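Local coordinates for protein membrane attack complex assembly inhibitor BGA71 (Borreliella bavariensis, PDB 6FMH) that inhibits assembly of the complement membrane attack complex and, as an outer surface protein, presumably protects the Lyme disease spirochaete from killing, at residues Q37-L42 with Y71-I76; K153-T158 with E182-L187. All blocks are in the same frame, centred on the assembly; numbering follows the deposited sequence.

Interaction 1 (Q37-L42 with Y71-I76); sequences QGINFL and YEKQKI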
loop_
_atom_site.group_PDB
_atom_site.type_symbol
_atom_site.label_atom_id
_atom_site.label_comp_id
_atom_site.label_asym_id
_atom_site.label_seq_id
_atom_site.Cartn_x
_atom_site.Cartn_y
_atom_site.Cartn_z
ATOM N N GLN A 37 -20.189 -0.636 13.089
ATOM C CA GLN A 37 -21.357 -1.080 13.818
ATOM C C GLN A 37 -21.060 -1.975 15.052
ATOM O O GLN A 37 -21.922 -2.745 15.496
ATOM C CB GLN A 37 -22.282 -1.824 12.800
ATOM C CG GLN A 37 -22.808 -0.895 11.664
ATOM C CD GLN A 37 -23.879 -0.008 12.196
ATOM O OE1 GLN A 37 -23.764 1.241 12.341
ATOM N NE2 GLN A 37 -24.950 -0.654 12.524
ATOM N N GLY A 38 -19.840 -1.922 15.578
ATOM C CA GLY A 38 -19.511 -2.582 16.863
ATOM C C GLY A 38 -19.245 -4.087 16.867
ATOM O O GLY A 38 -18.912 -4.646 17.897
ATOM N N ILE A 39 -19.399 -4.754 15.730
ATOM C CA ILE A 39 -18.931 -6.148 15.564
ATOM C C ILE A 39 -17.403 -6.155 15.714
ATOM O O ILE A 39 -16.719 -5.526 14.909
ATOM C CB ILE A 39 -19.353 -6.690 14.171
ATOM C CG1 ILE A 39 -19.002 -8.156 13.902
ATOM C CG2 ILE A 39 -18.723 -5.894 13.045
ATOM C CD1 ILE A 39 -19.957 -8.745 12.878
ATOM N N ASN A 40 -16.882 -6.793 16.760
ATOM C CA ASN A 40 -15.437 -6.722 17.024
ATOM C C ASN A 40 -14.909 -8.081 16.651
ATOM O O ASN A 40 -14.729 -8.984 17.485
ATOM C CB ASN A 40 -15.048 -6.299 18.469
ATOM C CG ASN A 40 -13.650 -5.623 18.572
ATOM O OD1 ASN A 40 -12.754 -5.887 17.801
ATOM N ND2 ASN A 40 -13.494 -4.734 19.563
ATOM N N PHE A 41 -14.759 -8.268 15.354
ATOM C CA PHE A 41 -14.547 -9.603 14.785
ATOM C C PHE A 41 -13.392 -10.322 15.445
ATOM O O PHE A 41 -13.476 -11.516 15.735
ATOM C CB PHE A 41 -14.376 -9.489 13.258
ATOM C CG PHE A 41 -14.026 -10.780 12.583
ATOM C CD1 PHE A 41 -14.786 -11.947 12.794
ATOM C CD2 PHE A 41 -12.912 -10.851 11.767
ATOM C CE1 PHE A 41 -14.427 -13.146 12.204
ATOM C CE2 PHE A 41 -12.554 -12.057 11.165
ATOM C CZ PHE A 41 -13.303 -13.210 11.394
ATOM N N LEU A 42 -12.315 -9.622 15.713
ATOM C CA LEU A 42 -11.147 -10.272 16.248
ATOM C C LEU A 42 -10.871 -9.848 17.668
ATOM O O LEU A 42 -9.738 -9.961 18.143
ATOM C CB LEU A 42 -9.919 -9.977 15.362
ATOM C CG LEU A 42 -9.984 -10.525 13.927
ATOM C CD1 LEU A 42 -8.894 -9.925 13.096
ATOM C CD2 LEU A 42 -9.858 -12.025 13.880
ATOM N N TYR A 71 -19.183 -9.631 2.941
ATOM C CA TYR A 71 -19.480 -8.549 3.800
ATOM C C TYR A 71 -20.835 -8.737 4.460
ATOM O O TYR A 71 -21.452 -7.783 4.894
ATOM C CB TYR A 71 -19.399 -7.248 3.023
ATOM C CG TYR A 71 -18.111 -7.075 2.248
ATOM C CD1 TYR A 71 -16.988 -6.492 2.840
ATOM C CD2 TYR A 71 -18.039 -7.445 0.910
ATOM C CE1 TYR A 71 -15.826 -6.307 2.116
ATOM C CE2 TYR A 71 -16.872 -7.265 0.186
ATOM C CZ TYR A 71 -15.764 -6.702 0.799
ATOM O OH TYR A 71 -14.598 -6.518 0.076
ATOM N N GLU A 72 -21.236 -9.999 4.608
ATOM C CA GLU A 72 -22.455 -10.403 5.351
ATOM C C GLU A 72 -22.159 -10.592 6.833
ATOM O O GLU A 72 -21.571 -11.582 7.250
ATOM C CB GLU A 72 -23.013 -11.697 4.780
ATOM C CG GLU A 72 -23.708 -11.527 3.449
ATOM C CD GLU A 72 -24.232 -12.832 2.903
ATOM O OE1 GLU A 72 -24.959 -13.556 3.621
ATOM O OE2 GLU A 72 -23.929 -13.146 1.714
ATOM N N LYS A 73 -22.520 -9.592 7.609
ATOM C CA LYS A 73 -22.325 -9.592 9.046
ATOM C C LYS A 73 -22.671 -10.925 9.705
ATOM O O LYS A 73 -21.980 -11.397 10.619
ATOM C CB LYS A 73 -23.154 -8.443 9.680
ATOM C CG LYS A 73 -22.411 -7.099 9.737
ATOM C CD LYS A 73 -23.130 -5.919 10.410
ATOM C CE LYS A 73 -24.570 -5.702 9.919
ATOM N NZ LYS A 73 -25.279 -4.758 10.819
ATOM N N GLN A 74 -23.729 -11.551 9.267
ATOM C CA GLN A 74 -24.152 -12.786 9.883
ATOM C C GLN A 74 -23.105 -13.902 9.756
ATOM O O GLN A 74 -22.665 -14.483 10.739
ATOM C CB GLN A 74 -25.470 -13.241 9.264
ATOM C CG GLN A 74 -26.134 -14.208 10.165
ATOM C CD GLN A 74 -27.581 -14.243 10.084
ATOM O OE1 GLN A 74 -28.240 -13.338 9.552
ATOM N NE2 GLN A 74 -28.125 -15.270 10.749
ATOM N N LYS A 75 -22.689 -14.107 8.536
ATOM C CA LYS A 75 -21.610 -15.010 8.236
ATOM C C LYS A 75 -20.308 -14.726 9.001
ATOM O O LYS A 75 -19.658 -15.651 9.504
ATOM C CB LYS A 75 -21.342 -14.966 6.737
ATOM C CG LYS A 75 -22.500 -15.532 5.929
ATOM C CD LYS A 75 -22.186 -15.539 4.456
ATOM C CE LYS A 75 -23.218 -16.323 3.678
ATOM N NZ LYS A 75 -22.568 -17.131 2.611
ATOM N N ILE A 76 -19.950 -13.453 9.121
ATOM C CA ILE A 76 -18.757 -13.082 9.824
ATOM C C ILE A 76 -18.908 -13.428 11.283
ATOM O O ILE A 76 -17.931 -13.760 11.960
ATOM C CB ILE A 76 -18.502 -11.555 9.714
ATOM C CG1 ILE A 76 -18.106 -11.166 8.298
ATOM C CG2 ILE A 76 -17.402 -11.081 10.673
ATOM C CD1 ILE A 76 -18.301 -9.691 8.016
#
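F41 brings CG, CD1 and CE1 of its ring up to the branch methyl of I76, with F41 CD1 3.5 Å from I76 CG2. The contact packs the loop that joins helices 12-36 and 43-46 onto the first turn of helix 73-88, within the all-helical fold of the BbCRASP-1 family. The ring meets the methyl obliquely, and the two side chains cross at about a right angle. CG2 of I76 lies anti to the backbone N, while CG1 takes the place anti to the carbonyl carbon (chi1 -70°); this turns the methyl branch to the loop.

I39 reaches the same methyl from further back along the loop, its CD1 4.1 Å from I76 CG2. That reach comes from an extended chain, with CG1 anti to the backbone N (chi1 -177°) and CD1 continuing the line. Beyond the two segments, I65 of helix 55-68 and L79, further along helix 73-88, also pack on F41, and Y66 touches I76; F41 and I76 are buried.

Toward the surface the contact becomes looser and more polar. The exposed side chains of Q37 and K73 approach with Q37 NE2 and K73 NZ 4.5 Å apart. The end of I39 also approaches the helix backbone, its CD1 4.0 Å from K73 O.

Interaction 2 (K153-T158 with E182-L187); sequences KKLNET and ENYKTL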
loop_
_atom_site.group_PDB
_atom_site.type_symbol
_atom_site.label_atom_id
_atom_site.label_comp_id
_atom_site.label_asym_id
_atom_site.label_seq_id
_atom_site.Cartn_x
_atom_site.Cartn_y
_atom_site.Cartn_z
ATOM N N LYS A 153 -14.469 -19.830 -1.444
ATOM C CA LYS A 153 -15.423 -20.876 -1.774
ATOM C C LYS A 153 -15.463 -21.846 -0.573
ATOM O O LYS A 153 -16.507 -22.022 0.045
ATOM C CB LYS A 153 -15.018 -21.566 -3.054
ATOM C CG LYS A 153 -16.160 -22.194 -3.836
ATOM C CD LYS A 153 -16.904 -21.148 -4.686
ATOM C CE LYS A 153 -18.071 -21.802 -5.472
ATOM N NZ LYS A 153 -18.953 -20.803 -6.152
ATOM N N LYS A 154 -14.287 -22.313 -0.165
ATOM C CA LYS A 154 -14.171 -23.169 0.973
ATOM C C LYS A 154 -14.749 -22.582 2.226
ATOM O O LYS A 154 -15.415 -23.282 2.978
ATOM C CB LYS A 154 -12.720 -23.509 1.250
ATOM C CG LYS A 154 -12.560 -24.805 2.037
ATOM C CD LYS A 154 -12.535 -26.001 1.112
ATOM C CE LYS A 154 -12.681 -27.315 1.848
ATOM N NZ LYS A 154 -13.946 -28.053 1.553
ATOM N N LEU A 155 -14.509 -21.293 2.468
ATOM C CA LEU A 155 -15.013 -20.627 3.682
ATOM C C LEU A 155 -16.559 -20.539 3.747
ATOM O O LEU A 155 -17.158 -20.650 4.827
ATOM C CB LEU A 155 -14.395 -19.261 3.820
ATOM C CG LEU A 155 -14.709 -18.443 5.095
ATOM C CD1 LEU A 155 -14.450 -19.223 6.369
ATOM C CD2 LEU A 155 -13.918 -17.165 5.105
ATOM N N ASN A 156 -17.210 -20.436 2.596
ATOM C CA ASN A 156 -18.680 -20.416 2.585
ATOM C C ASN A 156 -19.276 -21.783 2.861
ATOM O O ASN A 156 -20.301 -21.911 3.567
ATOM C CB ASN A 156 -19.177 -19.805 1.316
ATOM C CG ASN A 156 -19.077 -18.324 1.379
ATOM O OD1 ASN A 156 -19.849 -17.685 2.065
ATOM N ND2 ASN A 156 -18.072 -17.744 0.687
ATOM N N GLU A 157 -18.584 -22.794 2.329
ATOM C CA GLU A 157 -18.938 -24.177 2.570
ATOM C C GLU A 157 -18.800 -24.528 4.073
ATOM O O GLU A 157 -19.597 -25.267 4.641
ATOM C CB GLU A 157 -18.111 -25.153 1.721
ATOM C CG GLU A 157 -18.222 -26.488 2.391
ATOM C CD GLU A 157 -17.273 -27.503 1.923
ATOM O OE1 GLU A 157 -16.188 -27.150 1.491
ATOM O OE2 GLU A 157 -17.595 -28.674 2.008
ATOM N N THR A 158 -17.817 -23.940 4.715
ATOM C CA THR A 158 -17.622 -24.129 6.119
ATOM C C THR A 158 -18.701 -23.447 6.992
ATOM O O THR A 158 -19.243 -24.079 7.905
ATOM C CB THR A 158 -16.242 -23.633 6.465
ATOM O OG1 THR A 158 -15.292 -24.545 5.941
ATOM C CG2 THR A 158 -16.026 -23.509 7.980
ATOM N N GLU A 182 -8.441 -30.238 8.555
ATOM C CA GLU A 182 -8.476 -30.997 7.295
ATOM C C GLU A 182 -8.873 -30.125 6.054
ATOM O O GLU A 182 -8.598 -30.496 4.897
ATOM C CB GLU A 182 -9.305 -32.312 7.445
ATOM C CG GLU A 182 -8.784 -33.253 8.586
ATOM C CD GLU A 182 -7.270 -33.613 8.510
ATOM O OE1 GLU A 182 -6.848 -34.127 7.454
ATOM O OE2 GLU A 182 -6.483 -33.395 9.494
ATOM N N ASN A 183 -9.483 -28.957 6.284
ATOM C CA ASN A 183 -9.935 -28.120 5.178
ATOM C C ASN A 183 -9.102 -26.883 5.009
ATOM O O ASN A 183 -9.313 -26.102 4.096
ATOM C CB ASN A 183 -11.390 -27.775 5.396
ATOM C CG ASN A 183 -12.248 -28.992 5.331
ATOM O OD1 ASN A 183 -12.533 -29.522 4.220
ATOM N ND2 ASN A 183 -12.766 -29.411 6.470
ATOM N N TYR A 184 -8.193 -26.654 5.943
ATOM C CA TYR A 184 -7.308 -25.518 5.838
ATOM C C TYR A 184 -5.881 -25.912 6.132
ATOM O O TYR A 184 -5.221 -25.270 6.923
ATOM C CB TYR A 184 -7.846 -24.396 6.750
ATOM C CG TYR A 184 -9.259 -23.968 6.323
ATOM C CD1 TYR A 184 -9.444 -23.097 5.275
ATOM C CD2 TYR A 184 -10.361 -24.462 6.947
ATOM C CE1 TYR A 184 -10.702 -22.704 4.889
ATOM C CE2 TYR A 184 -11.633 -24.105 6.557
ATOM C CZ TYR A 184 -11.809 -23.221 5.531
ATOM O OH TYR A 184 -13.104 -22.827 5.167
ATOM N N LYS A 185 -5.442 -27.008 5.543
ATOM C CA LYS A 185 -4.172 -27.662 5.873
ATOM C C LYS A 185 -3.008 -26.765 5.613
ATOM O O LYS A 185 -2.108 -26.589 6.442
ATOM C CB LYS A 185 -3.944 -28.883 4.983
ATOM C CG LYS A 185 -4.568 -30.176 5.485
ATOM C CD LYS A 185 -3.959 -31.429 4.838
ATOM C CE LYS A 185 -3.889 -32.651 5.773
ATOM N NZ LYS A 185 -4.142 -33.953 5.060
ATOM N N THR A 186 -3.070 -26.176 4.437
ATOM C CA THR A 186 -1.975 -25.444 3.881
ATOM C C THR A 186 -2.509 -24.358 2.890
ATOM O O THR A 186 -3.458 -24.582 2.159
ATOM C CB THR A 186 -1.025 -26.490 3.213
ATOM O OG1 THR A 186 0.279 -25.953 3.098
ATOM C CG2 THR A 186 -1.485 -26.912 1.853
ATOM N N LEU A 187 -1.872 -23.207 2.887
ATOM C CA LEU A 187 -2.002 -22.216 1.810
ATOM C C LEU A 187 -1.990 -22.839 0.385
ATOM O O LEU A 187 -2.880 -22.576 -0.432
ATOM C CB LEU A 187 -0.850 -21.208 1.915
ATOM C CG LEU A 187 -0.660 -20.172 0.834
ATOM C CD1 LEU A 187 -1.758 -19.137 0.945
ATOM C CD2 LEU A 187 0.695 -19.503 0.987
#
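N183, near the C-terminal end of helix 173-183, starts the contact with K154 of the long helix 127-163; here the last part of helix 173-183 and the residues after it pack on the side of helix 127-163, inside the all-helical BbCRASP-1 family fold. The side chains cross at about a right angle. With CG of N183 beside the backbone N (chi1 -65°), its OD1 is turned to the lysine chain and lies 3.2 Å from K154 CE. The amide nitrogen ND2 is held by its own helix, donating to the carbonyl of Y179. K154 bends at chi2 (86°), and its ammonium is modelled so close to the carboxylate of E157, one turn along the same helix, that the salt bridge is plausible but its geometry doubtful.

Y184 follows and contributes the largest share of the buried surface. Its ring extends to helix 127-163 and ends among K154, L155 and T158. The hydroxyl is hydrogen-bonded to the threonine, Y184 OH to T158 OG1 2.9 Å, with OG1 at the ring edge near its plane; the two side chains come from opposite directions. T158 OG1 is also hydrogen-bonded to the hydroxyl of Y179, which links both tyrosines to one threonine. The aliphatic part of K154 flanks the ring obliquely, K154 CG lying 3.9 Å from Y184 CZ. F99 of helix 90-123 meets the same ring edge-to-face. The phenol tip also rests against the helix backbone, with Y184 OH 3.3 Å from L155 CA.

Overall arrangement
From the N terminus, the chain runs through helix 12-36 into the 37-42 loop, then passes helices 43-46 and 55-68 before interaction 1 closes this excursion at the start of helix 73-88. The rest of helix 73-88 and helix 90-123 follow, and interaction 2 opens on helix 127-163; it closes after helix 173-183, where the chain turns into its C-terminal segment. The two loops are in series and neither nest nor cross. Their centres lie 19 Å apart, yet their segments meet directly through a probable hydrogen bond, K75 NZ to N156 OD1 (2.8 Å). Helix 127-163 is thus tied to the start of helix 73-88 and to the end of helix 173-183.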